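Local coordinates for Blr3880 protein (PDB 2OOD) that probably catalyses the zinc-dependent hydrolytic deamination of guanine to xanthine and ammonia in guanine degradation, at residues D14-D18 with A28-F32; L372-R376 with V434-A438. All blocks are in the same frame, centred on the assembly; numbering follows the deposited sequence.

Interaction 1. Residues D14-D18 with A28-F32; sequences DFVDD and AAARF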
loop_
_atom_site.group_PDB
_atom_site.type_symbol
_atom_site.label_atom_id
_atom_site.label_comp_id
_atom_site.label_asym_id
_atom_site.label_seq_id
_atom_site.Cartn_x
_atom_site.Cartn_y
_atom_site.Cartn_z
ATOM N N ASP A 14 -23.876 3.467 -6.718
ATOM C CA ASP A 14 -23.385 2.740 -7.880
ATOM C C ASP A 14 -23.253 3.678 -9.077
ATOM O O ASP A 14 -23.511 4.872 -8.963
ATOM C CB ASP A 14 -24.286 1.529 -8.189
ATOM C CG ASP A 14 -25.679 1.919 -8.653
ATOM O OD1 ASP A 14 -26.249 2.905 -8.132
ATOM O OD2 ASP A 14 -26.207 1.217 -9.540
ATOM N N PHE A 15 -22.849 3.147 -10.220
ATOM C CA PHE A 15 -22.651 3.985 -11.394
ATOM C C PHE A 15 -23.569 3.686 -12.566
ATOM O O PHE A 15 -24.013 2.555 -12.753
ATOM C CB PHE A 15 -21.194 3.870 -11.844
ATOM C CG PHE A 15 -20.217 4.401 -10.840
ATOM C CD1 PHE A 15 -19.859 5.740 -10.844
ATOM C CD2 PHE A 15 -19.675 3.571 -9.869
ATOM C CE1 PHE A 15 -18.973 6.248 -9.894
ATOM C CE2 PHE A 15 -18.785 4.075 -8.911
ATOM C CZ PHE A 15 -18.437 5.414 -8.930
ATOM N N VAL A 16 -23.841 4.715 -13.362
ATOM C CA VAL A 16 -24.691 4.583 -14.537
ATOM C C VAL A 16 -23.927 5.022 -15.782
ATOM O O VAL A 16 -24.425 4.898 -16.902
ATOM C CB VAL A 16 -25.959 5.445 -14.416
ATOM C CG1 VAL A 16 -26.892 4.852 -13.382
ATOM C CG2 VAL A 16 -25.585 6.862 -14.029
ATOM N N ASP A 17 -22.716 5.530 -15.577
ATOM C CA ASP A 17 -21.876 5.984 -16.677
ATOM C C ASP A 17 -20.422 6.062 -16.222
ATOM O O ASP A 17 -20.113 5.850 -15.047
ATOM C CB ASP A 17 -22.338 7.363 -17.148
ATOM C CG ASP A 17 -21.905 7.678 -18.573
ATOM O OD1 ASP A 17 -21.210 6.844 -19.206
ATOM O OD2 ASP A 17 -22.273 8.769 -19.055
ATOM N N ASP A 18 -19.539 6.378 -17.161
ATOM C CA ASP A 18 -18.106 6.497 -16.906
ATOM C C ASP A 18 -17.760 7.886 -16.359
ATOM O O ASP A 18 -18.017 8.889 -17.010
ATOM C CB ASP A 18 -17.357 6.249 -18.219
ATOM C CG ASP A 18 -15.866 6.428 -18.085
ATOM O OD1 ASP A 18 -15.418 6.852 -16.997
ATOM O OD2 ASP A 18 -15.146 6.149 -19.068
ATOM N N ALA A 28 -22.406 13.116 -11.893
ATOM C CA ALA A 28 -23.355 12.719 -12.916
ATOM C C ALA A 28 -23.203 11.271 -13.352
ATOM O O ALA A 28 -24.102 10.717 -13.988
ATOM C CB ALA A 28 -23.209 13.629 -14.122
ATOM N N ALA A 29 -22.073 10.652 -13.035
ATOM C CA ALA A 29 -21.866 9.266 -13.435
ATOM C C ALA A 29 -22.324 8.327 -12.328
ATOM O O ALA A 29 -22.562 7.143 -12.564
ATOM C CB ALA A 29 -20.390 9.023 -13.767
ATOM N N ALA A 30 -22.461 8.874 -11.122
ATOM C CA ALA A 30 -22.882 8.103 -9.958
ATOM C C ALA A 30 -24.390 8.165 -9.707
ATOM O O ALA A 30 -25.096 9.022 -10.244
ATOM C CB ALA A 30 -22.132 8.591 -8.721
ATOM N N ARG A 31 -24.866 7.237 -8.885
ATOM C CA ARG A 31 -26.276 7.140 -8.520
ATOM C C ARG A 31 -26.304 6.886 -7.019
ATOM O O ARG A 31 -25.792 5.879 -6.539
ATOM C CB ARG A 31 -26.939 5.978 -9.259
ATOM C CG ARG A 31 -28.398 5.787 -8.937
ATOM C CD ARG A 31 -28.822 4.366 -9.258
ATOM N NE ARG A 31 -29.176 4.144 -10.657
ATOM C CZ ARG A 31 -29.077 2.967 -11.268
ATOM N NH1 ARG A 31 -28.623 1.911 -10.611
ATOM N NH2 ARG A 31 -29.450 2.833 -12.531
ATOM N N PHE A 32 -26.899 7.802 -6.276
ATOM C CA PHE A 32 -26.944 7.667 -4.832
ATOM C C PHE A 32 -28.353 7.629 -4.250
ATOM O O PHE A 32 -29.219 8.410 -4.641
ATOM C CB PHE A 32 -26.173 8.821 -4.206
ATOM C CG PHE A 32 -26.260 8.871 -2.719
ATOM C CD1 PHE A 32 -25.585 7.941 -1.941
ATOM C CD2 PHE A 32 -26.986 9.873 -2.091
ATOM C CE1 PHE A 32 -25.626 8.010 -0.544
ATOM C CE2 PHE A 32 -27.039 9.958 -0.699
ATOM C CZ PHE A 32 -26.354 9.024 0.078
#
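Ala-29 is met first through its methyl, whose CB lies 3.4 Å from the carbonyl O of Asp-17. Its own carbonyl O collects the turn of the chain after Phe-15: Val-16 N donates to it at 2.9 Å in a nearly straight bond (172°), and Asp-17 N adds a weak bond. That oxygen also sits at the edge of the Phe-15 ring, near its plane. At Ala-30 the backbone enters a strand, and its CB packs 4.1 Å from Phe-15 CE1. The two residues form a non-hydrogen-bonded antiparallel pair with side chains on one face, where Tyr-375 of helix 374-380 and Val-434 also pack. Next comes the hydrogen-bonded pair of Arg-31 with Asp-14: Arg-31 N reaches Asp-14 O at 2.7 Å, and Asp-14 N returns a bond to Arg-31 O. Strand 11-15, antiparallel to 30-33 here, pairs in parallel with strand 70-81 along its other edge, away from the zinc site. On the other face the Arg-31 chain bends at chi3 (-84°), bringing NH1 to 2.7 Å from Asp-14 OD2 in a salt bridge, with the carboxylate and guanidinium planes 45° apart; OD2 also accepts from Phe-398 N. Val-16 CG1 covers one guanidinium face, 3.4 Å from NH2, which also pairs with Glu-399. A leucine in place of Arg-31 would probably leave the buried Asp-14 carboxylate, and Glu-399 too, without this cationic mate.

Interaction 2. Residues L372-R376 with V434-A438; sequences LSPYR and VDEAA
Tyr-375 lays the phenol end of its ring over the methyl of Ala-438: CB stands over one face, 3.4 Å from CZ, so the contact is centred on the far end of the ring and not on its middle. With CG beside the backbone N and anti to the carbonyl carbon (chi1 -69°), the side chain extends from the first turn of helix 374-380 across to helix 434-447. Val-434 approaches the same ring differently, its CG2 lying near the ring plane at the edge, 4.2 Å from CE1. One aromatic group therefore meets two residues a helical turn apart, and the backbone bond from Ala-438 N to Val-434 O is evidence of that turn. Beside the tyrosine, Pro-374 directs its CB bond toward the partner helix. Its ring carbon CG reaches the methyl of Ala-438 at 3.9 Å, while CB also packs against the carbonyl O of that alanine. Ser-373 is the N-cap of the proline's helix, its OG accepting from Arg-376 N at 3.1 Å. Around the tyrosine, Phe-13, Phe-15 and Ala-30 of the neighbouring strands extend the apolar packing. The carboxylate of Asp-435 is turned 73° from the phenol ring. Its OD1 takes a hydrogen bond from a water at 3.0 Å, and that water, in the ring plane, is also hydrogen-bonded to Tyr-375 OH, 3.1 Å away. With no direct hydrogen bond across the segments, the two helix starts meet through apolar packing, and the polar link between Tyr-375 and Asp-435 depends on this water.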
loop_
_atom_site.group_PDB
_atom_site.type_symbol
_atom_site.label_atom_id
_atom_site.label_comp_id
_atom_site.label_asym_id
_atom_site.label_seq_id
_atom_site.Cartn_x
_atom_site.Cartn_y
_atom_site.Cartn_z
ATOM N N LEU A 372 -7.058 9.401 -9.552
ATOM C CA LEU A 372 -8.101 8.413 -9.320
ATOM C C LEU A 372 -9.075 8.862 -8.244
ATOM O O LEU A 372 -8.872 8.608 -7.064
ATOM C CB LEU A 372 -7.484 7.067 -8.935
ATOM C CG LEU A 372 -8.387 5.860 -9.191
ATOM C CD1 LEU A 372 -8.638 5.721 -10.690
ATOM C CD2 LEU A 372 -7.743 4.605 -8.635
ATOM N N SER A 373 -10.139 9.535 -8.662
ATOM C CA SER A 373 -11.146 10.018 -7.724
ATOM C C SER A 373 -11.944 8.836 -7.197
ATOM O O SER A 373 -11.842 7.726 -7.729
ATOM C CB SER A 373 -12.094 10.995 -8.424
ATOM O OG SER A 373 -12.790 10.362 -9.486
ATOM N N PRO A 374 -12.734 9.045 -6.129
ATOM C CA PRO A 374 -13.517 7.923 -5.616
ATOM C C PRO A 374 -14.514 7.488 -6.684
ATOM O O PRO A 374 -14.936 6.338 -6.712
ATOM C CB PRO A 374 -14.175 8.503 -4.368
ATOM C CG PRO A 374 -14.271 9.946 -4.669
ATOM C CD PRO A 374 -12.932 10.237 -5.292
ATOM N N TYR A 375 -14.865 8.410 -7.577
ATOM C CA TYR A 375 -15.791 8.111 -8.666
ATOM C C TYR A 375 -15.142 7.204 -9.696
ATOM O O TYR A 375 -15.722 6.198 -10.100
ATOM C CB TYR A 375 -16.242 9.396 -9.350
ATOM C CG TYR A 375 -17.127 10.262 -8.492
ATOM C CD1 TYR A 375 -18.482 9.998 -8.363
ATOM C CD2 TYR A 375 -16.607 11.348 -7.811
ATOM C CE1 TYR A 375 -19.299 10.802 -7.578
ATOM C CE2 TYR A 375 -17.411 12.155 -7.024
ATOM C CZ TYR A 375 -18.756 11.882 -6.911
ATOM O OH TYR A 375 -19.545 12.708 -6.135
ATOM N N ARG A 376 -13.939 7.572 -10.123
ATOM C CA ARG A 376 -13.193 6.805 -11.112
ATOM C C ARG A 376 -12.724 5.457 -10.569
ATOM O O ARG A 376 -12.787 4.437 -11.258
ATOM C CB ARG A 376 -11.978 7.611 -11.584
ATOM C CG ARG A 376 -12.308 8.838 -12.416
ATOM C CD ARG A 376 -11.076 9.694 -12.648
ATOM N NE ARG A 376 -11.327 10.762 -13.612
ATOM C CZ ARG A 376 -10.446 11.707 -13.930
ATOM N NH1 ARG A 376 -9.256 11.718 -13.354
ATOM N NH2 ARG A 376 -10.749 12.636 -14.827
ATOM N N VAL A 434 -24.677 12.336 -2.668
ATOM C CA VAL A 434 -23.730 11.581 -3.476
ATOM C C VAL A 434 -22.287 12.046 -3.249
ATOM O O VAL A 434 -21.360 11.240 -3.295
ATOM C CB VAL A 434 -24.053 11.693 -4.973
ATOM C CG1 VAL A 434 -23.947 13.130 -5.420
ATOM C CG2 VAL A 434 -23.111 10.817 -5.764
ATOM N N ASP A 435 -22.099 13.340 -2.999
ATOM C CA ASP A 435 -20.763 13.883 -2.761
ATOM C C ASP A 435 -20.210 13.391 -1.426
ATOM O O ASP A 435 -19.025 13.054 -1.325
ATOM C CB ASP A 435 -20.790 15.416 -2.747
ATOM C CG ASP A 435 -21.467 16.003 -3.979
ATOM O OD1 ASP A 435 -20.888 15.905 -5.099
ATOM O OD2 ASP A 435 -22.591 16.558 -3.819
ATOM N N GLU A 436 -21.047 13.363 -0.394
ATOM C CA GLU A 436 -20.573 12.905 0.900
ATOM C C GLU A 436 -20.259 11.421 0.807
ATOM O O GLU A 436 -19.312 10.946 1.422
ATOM C CB GLU A 436 -21.613 13.154 1.998
ATOM C CG GLU A 436 -21.983 14.616 2.192
ATOM C CD GLU A 436 -22.776 14.864 3.467
ATOM O OE1 GLU A 436 -23.783 14.153 3.700
ATOM O OE2 GLU A 436 -22.396 15.774 4.237
ATOM N N ALA A 437 -21.047 10.692 0.024
ATOM C CA ALA A 437 -20.831 9.264 -0.136
ATOM C C ALA A 437 -19.491 9.037 -0.829
ATOM O O ALA A 437 -18.663 8.254 -0.366
ATOM C CB ALA A 437 -21.964 8.645 -0.948
ATOM N N ALA A 438 -19.279 9.735 -1.939
ATOM C CA ALA A 438 -18.034 9.611 -2.689
ATOM C C ALA A 438 -16.866 9.974 -1.783
ATOM O O ALA A 438 -15.821 9.327 -1.784
ATOM C CB ALA A 438 -18.065 10.531 -3.902
HETATM O O HOH W 1 -18.177 14.773 -4.314
#

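Overall arrangement
Interaction 1 closes before interaction 2 opens along the chain, yet their centres lie only 10 Å apart, on the same side of the chain's centre. They are successive layers: the strand pair 11-15 and 30-33 of interaction 1 packs against the starts of helices 374-380 and 434-447, joined by interaction 2. Direct contacts show that the two meet, with Ala-30 CB 3.8 Å from Tyr-375 CE1 and Phe-32 CE1 3.7 Å from Ala-437 CB. N-terminal strands and C-terminal helices of this amidohydrolase are thereby brought together. Both lie away from the zinc and guanine sites; one is a hydrogen-bonded strand pair, the other mostly apolar helix packing, and together they join distant parts of the sequence.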